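Local coordinates for exosome complex component Rrp42 (Archaeoglobus fulgidus, PDB 3M7N), which probably serves as a non-catalytic subunit of the archaeal exosome, an RNA-degrading complex, and contributes to the structuring of the Rrp41 active site, at residues G77-N82 and V119-L124; A159-K164 and L178-L183; G61-P66 and A167-L172; L212-D217 and E240-S245; S152-I157 and L183-T188. All coordinates share one frame; numbering follows the deposited sequence.

Interaction 1. Residues G77-N82 and V119-L124. With nucleotides of chain L.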
# COMPACT_ATOMS: atom_id res chain seq x y z
N GLY H 77 -16.33 -33.41 -2.37
CA GLY H 77 -16.77 -32.08 -1.98
C GLY H 77 -15.59 -31.30 -1.45
O GLY H 77 -14.52 -31.88 -1.20
N VAL H 78 -15.79 -30.00 -1.26
CA VAL H 78 -14.73 -29.07 -0.89
C VAL H 78 -15.03 -28.33 0.42
O VAL H 78 -16.18 -27.96 0.67
CB VAL H 78 -14.53 -28.05 -2.02
CG1 VAL H 78 -13.51 -26.99 -1.64
CG2 VAL H 78 -14.12 -28.77 -3.29
N ILE H 79 -14.01 -28.12 1.25
CA ILE H 79 -14.16 -27.32 2.46
C ILE H 79 -13.15 -26.21 2.43
O ILE H 79 -11.97 -26.44 2.16
CB ILE H 79 -13.95 -28.13 3.76
CG1 ILE H 79 -14.97 -29.26 3.85
CG2 ILE H 79 -14.09 -27.22 4.98
CD1 ILE H 79 -14.94 -30.01 5.18
N ILE H 80 -13.61 -25.00 2.70
CA ILE H 80 -12.75 -23.82 2.66
C ILE H 80 -13.02 -23.03 3.91
O ILE H 80 -14.17 -22.70 4.21
CB ILE H 80 -13.06 -22.93 1.44
CG1 ILE H 80 -13.41 -23.78 0.23
CG2 ILE H 80 -11.89 -21.99 1.17
CD1 ILE H 80 -13.25 -23.06 -1.09
N VAL H 81 -11.97 -22.72 4.65
CA VAL H 81 -12.10 -22.05 5.92
C VAL H 81 -11.48 -20.66 5.84
O VAL H 81 -10.34 -20.51 5.42
CB VAL H 81 -11.41 -22.86 7.05
CG1 VAL H 81 -11.51 -22.12 8.39
CG2 VAL H 81 -12.02 -24.25 7.17
N ASN H 82 -12.24 -19.64 6.22
CA ASN H 82 -11.68 -18.30 6.31
C ASN H 82 -12.01 -17.66 7.65
O ASN H 82 -13.03 -17.95 8.27
CB ASN H 82 -12.19 -17.40 5.16
CG ASN H 82 -11.66 -17.82 3.80
OD1 ASN H 82 -12.30 -18.59 3.08
ND2 ASN H 82 -10.48 -17.34 3.45
N VAL H 119 -15.85 -34.41 8.25
CA VAL H 119 -16.93 -34.36 7.27
C VAL H 119 -16.59 -35.28 6.12
O VAL H 119 -15.52 -35.16 5.53
CB VAL H 119 -17.14 -32.95 6.70
CG1 VAL H 119 -18.16 -33.00 5.59
CG2 VAL H 119 -17.59 -31.99 7.80
N ASP H 120 -17.50 -36.19 5.81
CA ASP H 120 -17.27 -37.15 4.73
C ASP H 120 -17.46 -36.45 3.40
O ASP H 120 -18.58 -36.25 2.95
CB ASP H 120 -18.24 -38.32 4.85
CG ASP H 120 -17.80 -39.53 4.05
OD1 ASP H 120 -18.12 -40.65 4.48
OD2 ASP H 120 -17.11 -39.36 3.01
N LEU H 121 -16.34 -36.10 2.77
CA LEU H 121 -16.39 -35.30 1.56
C LEU H 121 -16.95 -36.09 0.39
O LEU H 121 -17.64 -35.53 -0.46
CB LEU H 121 -14.99 -34.76 1.22
CG LEU H 121 -14.36 -33.90 2.32
CD1 LEU H 121 -12.98 -33.40 1.89
CD2 LEU H 121 -15.27 -32.74 2.67
N SER H 122 -16.66 -37.38 0.34
CA SER H 122 -17.08 -38.20 -0.79
C SER H 122 -18.60 -38.32 -0.83
O SER H 122 -19.18 -38.57 -1.88
CB SER H 122 -16.41 -39.57 -0.74
OG SER H 122 -16.67 -40.22 0.49
N LYS H 123 -19.24 -38.15 0.32
CA LYS H 123 -20.69 -38.14 0.40
C LYS H 123 -21.28 -36.79 -0.02
O LYS H 123 -22.49 -36.58 0.07
CB LYS H 123 -21.15 -38.47 1.82
CG LYS H 123 -21.27 -39.96 2.11
CD LYS H 123 -21.46 -40.20 3.60
CE LYS H 123 -21.97 -41.61 3.88
NZ LYS H 123 -23.45 -41.72 3.68
N LEU H 124 -20.43 -35.89 -0.48
CA LEU H 124 -20.87 -34.56 -0.91
C LEU H 124 -20.71 -34.40 -2.40
O LEU H 124 -20.63 -33.28 -2.92
CB LEU H 124 -20.10 -33.46 -0.17
CG LEU H 124 -20.46 -33.34 1.31
CD1 LEU H 124 -19.50 -32.41 2.02
CD2 LEU H 124 -21.89 -32.86 1.45
O5' C L 3 -7.02 -21.86 -2.40
C5' C L 3 -7.65 -21.57 -1.13
C4' C L 3 -8.38 -22.72 -0.42
O4' C L 3 -9.22 -23.48 -1.33
C3' C L 3 -7.52 -23.80 0.24
O3' C L 3 -7.03 -23.37 1.51
C2' C L 3 -8.51 -24.96 0.39
O2' C L 3 -9.39 -24.85 1.49
C1' C L 3 -9.30 -24.84 -0.91
N1 C L 3 -8.75 -25.75 -1.95
C2 C L 3 -8.93 -27.14 -1.81
O2 C L 3 -9.55 -27.57 -0.82
N3 C L 3 -8.42 -27.97 -2.75
C4 C L 3 -7.76 -27.46 -3.79
N4 C L 3 -7.27 -28.31 -4.71
C5 C L 3 -7.57 -26.05 -3.95
C6 C L 3 -8.07 -25.23 -3.02
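Strand 78-84, outermost of its sheet within this chain, meets the loop after helix 100-115 in the first RNase PH-type domain, and the same strand touches the bound RNA. G77 N donates a fairly straight hydrogen bond to L121 O (3.1 Å, 161° at the hydrogen), arriving 54° above the carbonyl plane. L124 N grips the same oxygen from the opposite face, so one acceptor ties a turn of the loop to the start of the strand. Glycine suits position 77 because a beta carbon there would run into L124 CB; G77 CA already lies 4.0 Å from that atom. Beyond it, I79 sends its long branch into the loop: CG1 sits beside the backbone N (chi1 -60°) and meets L121 CD2 at 3.7 Å, the side chains at about a right angle, while CD1 ends 4.0 Å from V119 CB. The backbone of I79 serves the RNA instead, its O accepting a hydrogen bond from O2' of cytidine C3 of chain L (3.1 Å), a contact made to the ribose 2'-hydroxyl, not to the base. Strand 131-141 pairs with V78, I80 and N82, L124 packs on W133, and V81 rests on helix 100-115.

Interaction 2. Residues A159-K164 and L178-L183; sequences ALMNTK and LPVRDL
Leaving helix 148-161, the backbone passes beside the loop at 178-183, and the two are tied by L178 N donating to T163 O (3.2 Å, 165° at the hydrogen). A water lies between M161 O and L178 O, within hydrogen-bonding distance of both. T163 and L178 lie side by side and point the same way, CB to CB at 4.0 Å. With OG1 beside its backbone N (chi1 -66°), T163 turns that hydroxyl back to A159 O in a 2.8 Å hydrogen bond and leaves CG2 near L178 CB; a threonine thus meets both the polar helix end and the apolar loop. Replacing T163 by a glycine would probably leave A159 O without this hydroxyl donor and open a gap beside L178. L178 CD2 reaches L160 CD2 at 3.8 Å, and V180 CG2 touches L160 O at 3.5 Å. The long, unbranched M161 side chain crosses V180 at about a right angle, its CG 3.9 Å from V180 CG1, and its extended course (chi2 170°) carries SD to 4.2 Å from L183 CG. T163 and L178 also pack on M64 of strand 56-67, and F256 touches M161 and L183, before the loop enters strand 185-192.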
# COMPACT_ATOMS: atom_id res chain seq x y z
N ALA H 159 -20.77 -25.61 14.44
CA ALA H 159 -21.51 -25.15 13.28
C ALA H 159 -21.69 -26.27 12.26
O ALA H 159 -22.77 -26.42 11.69
CB ALA H 159 -20.83 -23.97 12.64
N LEU H 160 -20.62 -27.03 12.03
CA LEU H 160 -20.69 -28.13 11.09
C LEU H 160 -21.69 -29.18 11.57
O LEU H 160 -22.48 -29.70 10.78
CB LEU H 160 -19.30 -28.73 10.87
CG LEU H 160 -18.41 -27.86 9.99
CD1 LEU H 160 -16.95 -28.32 10.06
CD2 LEU H 160 -18.94 -27.81 8.55
N MET H 161 -21.67 -29.46 12.87
CA MET H 161 -22.59 -30.40 13.48
C MET H 161 -24.05 -29.93 13.43
O MET H 161 -24.96 -30.73 13.53
CB MET H 161 -22.18 -30.67 14.93
CG MET H 161 -20.87 -31.43 15.06
SD MET H 161 -20.26 -31.49 16.75
CE MET H 161 -21.46 -32.61 17.50
N ASN H 162 -24.28 -28.63 13.26
CA ASN H 162 -25.65 -28.15 13.12
C ASN H 162 -25.97 -27.59 11.74
O ASN H 162 -26.86 -26.78 11.59
CB ASN H 162 -25.98 -27.14 14.19
CG ASN H 162 -25.91 -27.74 15.60
OD1 ASN H 162 -26.94 -28.06 16.19
ND2 ASN H 162 -24.68 -27.87 16.14
N THR H 163 -25.24 -28.06 10.73
CA THR H 163 -25.49 -27.68 9.36
C THR H 163 -26.57 -28.52 8.68
O THR H 163 -26.73 -29.71 8.95
CB THR H 163 -24.20 -27.76 8.52
OG1 THR H 163 -23.27 -26.78 8.99
CG2 THR H 163 -24.49 -27.51 7.05
N LYS H 164 -27.31 -27.88 7.78
CA LYS H 164 -28.36 -28.55 7.03
C LYS H 164 -28.07 -28.33 5.55
O LYS H 164 -28.04 -27.19 5.08
CB LYS H 164 -29.73 -27.98 7.40
CG LYS H 164 -30.86 -28.43 6.48
CD LYS H 164 -32.16 -27.66 6.74
CE LYS H 164 -32.90 -28.21 7.95
NZ LYS H 164 -34.21 -27.54 8.18
N LEU H 178 -25.85 -32.41 7.49
CA LEU H 178 -24.49 -32.75 7.06
C LEU H 178 -23.99 -33.91 7.91
O LEU H 178 -24.07 -33.89 9.13
CB LEU H 178 -23.57 -31.55 7.24
CG LEU H 178 -22.15 -31.54 6.69
CD1 LEU H 178 -22.13 -31.30 5.18
CD2 LEU H 178 -21.34 -30.46 7.40
N PRO H 179 -23.47 -34.95 7.25
CA PRO H 179 -22.89 -36.06 8.03
C PRO H 179 -21.56 -35.65 8.67
O PRO H 179 -20.58 -35.44 7.98
CB PRO H 179 -22.65 -37.15 6.96
CG PRO H 179 -23.36 -36.68 5.71
CD PRO H 179 -23.40 -35.18 5.80
N VAL H 180 -21.55 -35.54 9.99
CA VAL H 180 -20.32 -35.26 10.73
C VAL H 180 -19.87 -36.49 11.52
O VAL H 180 -20.60 -36.99 12.35
CB VAL H 180 -20.50 -34.08 11.71
CG1 VAL H 180 -19.21 -33.83 12.45
CG2 VAL H 180 -20.97 -32.82 10.97
N ARG H 181 -18.65 -36.95 11.28
CA ARG H 181 -18.20 -38.20 11.89
C ARG H 181 -17.01 -38.10 12.84
O ARG H 181 -16.44 -39.12 13.22
CB ARG H 181 -17.90 -39.22 10.80
CG ARG H 181 -16.92 -38.72 9.79
CD ARG H 181 -16.75 -39.73 8.67
NE ARG H 181 -15.86 -39.24 7.63
CZ ARG H 181 -15.51 -39.94 6.56
NH1 ARG H 181 -15.97 -41.18 6.39
NH2 ARG H 181 -14.68 -39.40 5.66
N ASP H 182 -16.64 -36.90 13.24
CA ASP H 182 -15.58 -36.78 14.25
C ASP H 182 -15.74 -35.45 14.95
O ASP H 182 -16.57 -34.63 14.56
CB ASP H 182 -14.17 -36.95 13.64
CG ASP H 182 -13.14 -37.48 14.66
OD1 ASP H 182 -12.30 -38.32 14.28
OD2 ASP H 182 -13.15 -37.06 15.84
N LEU H 183 -14.96 -35.25 15.99
CA LEU H 183 -15.12 -34.06 16.80
C LEU H 183 -13.74 -33.51 17.17
O LEU H 183 -13.26 -33.69 18.29
CB LEU H 183 -15.97 -34.38 18.03
CG LEU H 183 -16.93 -33.30 18.54
CD1 LEU H 183 -17.71 -33.78 19.78
CD2 LEU H 183 -16.19 -31.99 18.84
O HOH W 1 -24.46 -32.40 11.56

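Interaction 3. Residues G61-P66 and A167-L172; sequences GVKMQP and AERFDL
P66 lays its ring against the phenyl of F170 in a CH-pi contact: P66 CD stands 3.3 Å from the F170 ring centroid, 11° off the ring normal. Proline suits the place, since its CD is made slightly acidic by the adjoining N and a rigid ring offers it squarely to the aromatic face. P66 CG also touches F170 CD1 at 3.5 Å, and L172, two residues past F170, brings CD2 to 4.1 Å from P66 CG. Q65 CB comes obliquely to F170 CZ (4.0 Å). The phenyl is brought over the strand end by its first torsion, which sets CG beside the backbone N (chi1 -75°). A serine in place of F170 would probably leave P66 CD without its aromatic face and open a gap beside Q65. Farther along, K63 NZ and R169 NH2 come within 4.4 Å, yet these like charges share partners: both form salt bridges with E46 and both donate to the backbone O of E87 of the neighbouring exonuclease 1 chain. P66 and L172 pack on W133 of strand 131-141. The arrangement joins the end of strand 56-67, in the mixed sheet of the RNase PH-type domain, to a loop bordering an exonuclease 1 subunit.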
# COMPACT_ATOMS: atom_id res chain seq x y z
N GLY H 61 -20.22 -19.22 10.77
CA GLY H 61 -21.35 -19.61 9.94
C GLY H 61 -20.88 -20.51 8.81
O GLY H 61 -19.75 -20.38 8.33
N VAL H 62 -21.74 -21.42 8.40
CA VAL H 62 -21.41 -22.31 7.31
C VAL H 62 -22.35 -22.06 6.14
O VAL H 62 -23.54 -21.91 6.33
CB VAL H 62 -21.52 -23.80 7.73
CG1 VAL H 62 -21.17 -24.71 6.55
CG2 VAL H 62 -20.62 -24.08 8.92
N LYS H 63 -21.79 -22.04 4.94
CA LYS H 63 -22.58 -21.92 3.72
C LYS H 63 -22.22 -23.03 2.74
O LYS H 63 -21.04 -23.35 2.55
CB LYS H 63 -22.38 -20.56 3.06
CG LYS H 63 -22.83 -19.37 3.89
CD LYS H 63 -24.34 -19.41 4.15
CE LYS H 63 -25.13 -19.13 2.87
NZ LYS H 63 -26.57 -18.86 3.18
N MET H 64 -23.22 -23.62 2.11
CA MET H 64 -22.98 -24.66 1.13
C MET H 64 -23.63 -24.31 -0.18
O MET H 64 -24.78 -23.85 -0.22
CB MET H 64 -23.52 -26.00 1.63
CG MET H 64 -22.86 -26.51 2.90
SD MET H 64 -23.52 -28.11 3.38
CE MET H 64 -22.77 -29.15 2.13
N GLN H 65 -22.90 -24.51 -1.27
CA GLN H 65 -23.46 -24.33 -2.60
C GLN H 65 -22.81 -25.33 -3.55
O GLN H 65 -21.66 -25.72 -3.35
CB GLN H 65 -23.27 -22.89 -3.07
CG GLN H 65 -21.82 -22.45 -3.18
CD GLN H 65 -21.66 -20.99 -3.58
OE1 GLN H 65 -22.27 -20.09 -2.99
NE2 GLN H 65 -20.83 -20.75 -4.59
N PRO H 66 -23.56 -25.79 -4.55
CA PRO H 66 -22.99 -26.69 -5.56
C PRO H 66 -21.87 -25.98 -6.28
O PRO H 66 -21.87 -24.76 -6.30
CB PRO H 66 -24.16 -26.92 -6.51
CG PRO H 66 -25.37 -26.75 -5.65
CD PRO H 66 -25.02 -25.67 -4.67
N ALA H 167 -30.31 -28.92 -0.16
CA ALA H 167 -30.50 -29.59 -1.44
C ALA H 167 -31.72 -29.03 -2.18
O ALA H 167 -31.67 -28.78 -3.38
CB ALA H 167 -30.61 -31.10 -1.26
N GLU H 168 -32.81 -28.81 -1.44
CA GLU H 168 -34.04 -28.31 -2.03
C GLU H 168 -33.82 -27.01 -2.77
O GLU H 168 -34.11 -26.91 -3.95
CB GLU H 168 -35.09 -28.09 -0.95
CG GLU H 168 -35.48 -29.38 -0.27
CD GLU H 168 -36.08 -29.13 1.08
OE1 GLU H 168 -36.60 -28.01 1.29
OE2 GLU H 168 -36.03 -30.05 1.93
N ARG H 169 -33.32 -26.01 -2.06
CA ARG H 169 -33.04 -24.73 -2.67
C ARG H 169 -32.39 -24.92 -4.01
O ARG H 169 -32.61 -24.14 -4.93
CB ARG H 169 -32.12 -23.89 -1.79
CG ARG H 169 -31.69 -22.61 -2.49
CD ARG H 169 -30.44 -21.99 -1.89
NE ARG H 169 -30.48 -22.00 -0.43
CZ ARG H 169 -29.59 -21.38 0.34
NH1 ARG H 169 -29.70 -21.47 1.66
NH2 ARG H 169 -28.60 -20.68 -0.21
N PHE H 170 -31.56 -25.95 -4.12
CA PHE H 170 -30.79 -26.17 -5.34
C PHE H 170 -31.37 -27.30 -6.18
O PHE H 170 -30.69 -27.86 -7.05
CB PHE H 170 -29.31 -26.41 -5.03
CG PHE H 170 -28.55 -25.16 -4.63
CD1 PHE H 170 -27.96 -24.35 -5.59
CD2 PHE H 170 -28.43 -24.80 -3.29
CE1 PHE H 170 -27.26 -23.20 -5.23
CE2 PHE H 170 -27.74 -23.66 -2.92
CZ PHE H 170 -27.15 -22.86 -3.88
N ASP H 171 -32.63 -27.63 -5.93
CA ASP H 171 -33.35 -28.65 -6.69
C ASP H 171 -32.48 -29.89 -6.82
O ASP H 171 -31.98 -30.21 -7.90
CB ASP H 171 -33.76 -28.11 -8.06
CG ASP H 171 -34.63 -26.87 -7.94
OD1 ASP H 171 -35.52 -26.85 -7.05
OD2 ASP H 171 -34.42 -25.92 -8.73
N LEU H 172 -32.32 -30.60 -5.71
CA LEU H 172 -31.29 -31.61 -5.58
C LEU H 172 -31.77 -32.62 -4.56
O LEU H 172 -31.02 -33.52 -4.16
CB LEU H 172 -30.01 -30.94 -5.09
CG LEU H 172 -28.76 -30.99 -5.95
CD1 LEU H 172 -29.06 -30.62 -7.39
CD2 LEU H 172 -27.72 -30.07 -5.37

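Interaction 4. Residues L212-D217 and E240-S245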
# COMPACT_ATOMS: atom_id res chain seq x y z
N LEU H 212 1.48 -22.99 21.93
CA LEU H 212 1.50 -24.33 21.36
C LEU H 212 0.05 -24.78 21.27
O LEU H 212 -0.72 -24.66 22.23
CB LEU H 212 2.37 -25.25 22.22
CG LEU H 212 2.84 -26.66 21.82
CD1 LEU H 212 2.05 -27.72 22.53
CD2 LEU H 212 2.89 -26.92 20.32
N THR H 213 -0.35 -25.25 20.10
CA THR H 213 -1.69 -25.76 19.88
C THR H 213 -1.63 -27.24 19.51
O THR H 213 -0.86 -27.64 18.64
CB THR H 213 -2.40 -24.99 18.73
OG1 THR H 213 -2.54 -23.62 19.08
CG2 THR H 213 -3.76 -25.58 18.50
N ILE H 214 -2.44 -28.06 20.18
CA ILE H 214 -2.56 -29.47 19.84
C ILE H 214 -4.02 -29.79 19.61
O ILE H 214 -4.87 -29.47 20.46
CB ILE H 214 -1.99 -30.39 20.95
CG1 ILE H 214 -0.49 -30.19 21.09
CG2 ILE H 214 -2.25 -31.88 20.61
CD1 ILE H 214 0.06 -30.66 22.38
N THR H 215 -4.32 -30.42 18.48
CA THR H 215 -5.68 -30.83 18.17
C THR H 215 -5.84 -32.34 18.12
O THR H 215 -5.05 -33.05 17.51
CB THR H 215 -6.14 -30.23 16.84
OG1 THR H 215 -5.81 -28.83 16.82
CG2 THR H 215 -7.66 -30.43 16.63
N THR H 216 -6.90 -32.84 18.74
CA THR H 216 -7.17 -34.26 18.72
C THR H 216 -8.54 -34.58 18.14
O THR H 216 -9.43 -33.72 18.08
CB THR H 216 -7.08 -34.86 20.12
OG1 THR H 216 -8.08 -34.26 20.93
CG2 THR H 216 -5.72 -34.59 20.74
N ASP H 217 -8.70 -35.83 17.71
CA ASP H 217 -9.99 -36.34 17.29
C ASP H 217 -10.67 -37.09 18.43
O ASP H 217 -10.18 -37.10 19.56
CB ASP H 217 -9.86 -37.23 16.04
CG ASP H 217 -9.11 -38.54 16.30
OD1 ASP H 217 -8.92 -38.92 17.47
OD2 ASP H 217 -8.71 -39.20 15.32
N GLU H 240 5.00 -33.31 28.58
CA GLU H 240 4.03 -33.15 29.62
C GLU H 240 2.77 -32.49 29.05
O GLU H 240 1.65 -32.94 29.33
CB GLU H 240 4.63 -32.32 30.75
CG GLU H 240 3.68 -32.11 31.93
CD GLU H 240 4.20 -31.08 32.91
OE1 GLU H 240 3.39 -30.57 33.73
OE2 GLU H 240 5.41 -30.77 32.85
N LEU H 241 2.96 -31.46 28.23
CA LEU H 241 1.83 -30.71 27.67
C LEU H 241 1.06 -31.51 26.62
O LEU H 241 -0.13 -31.32 26.44
CB LEU H 241 2.30 -29.38 27.05
CG LEU H 241 1.22 -28.38 26.64
CD1 LEU H 241 0.22 -28.15 27.79
CD2 LEU H 241 1.84 -27.05 26.18
N LEU H 242 1.75 -32.40 25.93
CA LEU H 242 1.08 -33.31 25.01
C LEU H 242 -0.05 -34.04 25.75
O LEU H 242 -1.19 -34.11 25.26
CB LEU H 242 2.09 -34.32 24.46
CG LEU H 242 1.97 -34.96 23.08
CD1 LEU H 242 2.38 -36.40 23.18
CD2 LEU H 242 0.58 -34.86 22.46
N ASP H 243 0.29 -34.58 26.93
CA ASP H 243 -0.67 -35.37 27.72
C ASP H 243 -1.78 -34.53 28.29
O ASP H 243 -2.97 -34.84 28.13
CB ASP H 243 0.05 -36.18 28.83
CG ASP H 243 0.95 -37.29 28.27
OD1 ASP H 243 0.58 -37.90 27.24
OD2 ASP H 243 2.04 -37.53 28.83
N VAL H 244 -1.40 -33.44 28.95
CA VAL H 244 -2.36 -32.50 29.49
C VAL H 244 -3.39 -32.10 28.43
O VAL H 244 -4.59 -32.05 28.72
CB VAL H 244 -1.64 -31.27 30.09
CG1 VAL H 244 -2.60 -30.09 30.25
CG2 VAL H 244 -0.98 -31.63 31.42
N SER H 245 -2.92 -31.87 27.20
CA SER H 245 -3.76 -31.36 26.11
C SER H 245 -4.77 -32.38 25.60
O SER H 245 -5.94 -32.06 25.39
CB SER H 245 -2.92 -30.85 24.93
OG SER H 245 -2.09 -29.78 25.31
O HOH W 2 -1.82 -26.85 24.46
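L212 and L241 reach past one another from strand and helix, running in opposing senses, and their branch ends meet where L212 CD1 lies 3.7 Å from L241 CD2. Each carries CG anti to its backbone N (chi1 -168° in L212, -170° in L241), which directs both side chains into the strand-helix interface. Two residues along the strand, I214 points its longer branch at the next turn of the helix. Its CD1 lands 3.9 Å from L242 CA and 3.7 Å from S245 OG, with the end of L242 coming in at CD2, 4.2 Å from the same methyl. Alternate strand residues thus supply the apolar surface, while T213 and T215 between them turn to the other side of the sheet. The small S245 lets I214 lie close to the helix backbone, and its hydroxyl is accounted for: S245 OG donates to L241 O at 2.7 Å, and a water donates to S245 OG while making a weak bond to L212 O. L241 O is gripped twice, by S245 OG and S245 N from opposite faces of its plane; the buried serine thereby satisfies its polar end within its own helix. The axes of strand 212-216 and helix 240-245 approach to 9.2 Å, crossing at -46°. Helix 235-253 lies over the four-stranded antiparallel sheet, with L241 and S245 also touching strand 185-192, and I214 and L242 meeting V222 on strand 222-228.

Interaction 5. Residues S152-I157 and L183-T188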
# COMPACT_ATOMS: atom_id res chain seq x y z
N SER H 152 -12.62 -20.60 18.15
CA SER H 152 -13.03 -20.75 16.74
C SER H 152 -13.16 -22.21 16.33
O SER H 152 -14.11 -22.60 15.64
CB SER H 152 -12.07 -20.03 15.79
OG SER H 152 -11.98 -18.64 16.10
N ALA H 153 -12.18 -23.00 16.75
CA ALA H 153 -12.19 -24.43 16.46
C ALA H 153 -13.47 -25.06 16.99
O ALA H 153 -14.10 -25.86 16.31
CB ALA H 153 -10.98 -25.09 17.09
N LEU H 154 -13.83 -24.68 18.22
CA LEU H 154 -15.06 -25.16 18.86
C LEU H 154 -16.29 -24.70 18.07
O LEU H 154 -17.21 -25.49 17.81
CB LEU H 154 -15.16 -24.60 20.28
CG LEU H 154 -14.96 -25.43 21.54
CD1 LEU H 154 -14.29 -26.76 21.26
CD2 LEU H 154 -14.17 -24.62 22.55
N ALA H 155 -16.31 -23.43 17.69
CA ALA H 155 -17.47 -22.87 16.99
C ALA H 155 -17.58 -23.47 15.61
O ALA H 155 -18.67 -23.82 15.16
CB ALA H 155 -17.41 -21.33 16.94
N ALA H 156 -16.44 -23.62 14.93
CA ALA H 156 -16.47 -24.24 13.61
C ALA H 156 -17.07 -25.67 13.61
O ALA H 156 -17.94 -25.98 12.79
CB ALA H 156 -15.09 -24.22 12.97
N ILE H 157 -16.64 -26.54 14.53
CA ILE H 157 -17.19 -27.90 14.54
C ILE H 157 -18.65 -27.93 15.04
O ILE H 157 -19.47 -28.69 14.54
CB ILE H 157 -16.30 -28.92 15.32
CG1 ILE H 157 -16.82 -30.34 15.11
CG2 ILE H 157 -16.24 -28.60 16.81
CD1 ILE H 157 -16.53 -30.92 13.73
N LEU H 183 -14.96 -35.25 15.99
CA LEU H 183 -15.12 -34.06 16.80
C LEU H 183 -13.74 -33.51 17.17
O LEU H 183 -13.26 -33.69 18.29
CB LEU H 183 -15.97 -34.38 18.03
CG LEU H 183 -16.93 -33.30 18.54
CD1 LEU H 183 -17.71 -33.78 19.78
CD2 LEU H 183 -16.19 -31.99 18.84
N PRO H 184 -13.08 -32.86 16.20
CA PRO H 184 -11.80 -32.16 16.38
C PRO H 184 -11.93 -31.06 17.42
O PRO H 184 -12.85 -30.23 17.32
CB PRO H 184 -11.56 -31.47 15.03
CG PRO H 184 -12.57 -31.99 14.10
CD PRO H 184 -13.66 -32.67 14.86
N VAL H 185 -11.01 -31.04 18.38
CA VAL H 185 -10.96 -30.01 19.41
C VAL H 185 -9.51 -29.66 19.57
O VAL H 185 -8.65 -30.57 19.63
CB VAL H 185 -11.47 -30.52 20.76
CG1 VAL H 185 -11.31 -29.45 21.83
CG2 VAL H 185 -12.92 -31.01 20.64
N SER H 186 -9.24 -28.35 19.61
CA SER H 186 -7.89 -27.84 19.73
C SER H 186 -7.66 -27.24 21.10
O SER H 186 -8.55 -26.60 21.66
CB SER H 186 -7.59 -26.79 18.64
OG SER H 186 -8.14 -25.52 18.99
N VAL H 187 -6.46 -27.44 21.63
CA VAL H 187 -6.07 -26.92 22.94
C VAL H 187 -4.80 -26.12 22.81
O VAL H 187 -3.75 -26.63 22.40
CB VAL H 187 -5.82 -28.05 23.97
CG1 VAL H 187 -5.30 -27.47 25.29
CG2 VAL H 187 -7.08 -28.88 24.18
N THR H 188 -4.87 -24.86 23.22
CA THR H 188 -3.79 -23.92 22.98
C THR H 188 -3.22 -23.43 24.28
O THR H 188 -3.94 -22.95 25.15
CB THR H 188 -4.29 -22.70 22.14
OG1 THR H 188 -4.66 -23.16 20.84
CG2 THR H 188 -3.23 -21.62 22.05
O HOH W 3 -12.66 -28.13 15.43
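I157 is turned so that CG1 lies anti to the backbone N (chi1 -171°) and CG2 between that N and the carbonyl carbon; this first torsion aims both branches at the loop, and chi2 (74°) swings CD1 onto P184. On the strand, S186 holds OG between its own N and carbonyl carbon (chi1 80°), which sets the hydroxyl opposite A153. I157 CD1 meets P184 CD at 3.5 Å, the side chains crossing obliquely, while I157 CG2 lies 4.0 Å from L183 CD2, where I157 and L183 run at about a right angle. A beta-branched residue thus spreads over two neighbours, and the proline, with no N-H to satisfy, tolerates an apolar neighbour at its CD. One turn earlier the helix carries only a methyl: A153 CB comes to 3.4 Å from S186 OG. That serine hydroxyl is occupied by D150, which also bonds T188, so its polar end is met by the helix side. Between these two points L154 CD1 touches V185 CG1 at 4.1 Å. A water bridges the backbones, donating to A153 O and to P184 O, each at 2.8 Å, where no direct hydrogen bond joins the segments. Near the centre of the chain, helix 148-161 of the first exoribonuclease family region thus packs on the start of strand 185-192 of the second. Helix 100-115 packs on S152 and A156, F256 touches L154 and I157, V185 and V187 rest on helix 235-253, and strand 211-216 pairs with V185 and V187.

In the fold
Interactions 1, 2 and 3 cluster on one side of the chain's centre, joined through L178 and M64: M64 CE lies 3.8 Å from L178 CD1 and 3.9 Å from L124 CD2, and D120 OD1 bonds R181 NH1 at 2.9 Å in a salt bridge between interactions 1 and 2. Interaction 2 hands over to interaction 5 through L183 and helix 148-161, and interaction 5 leads into interaction 4 across neighbouring strands, where I214 O and V187 N are 2.8 Å apart. Interactions 3 and 4 mark the far ends, their centres about 35 Å apart. Interaction 1 touches the RNA; the nearest atoms of the others lie about 10 to 13 Å from it.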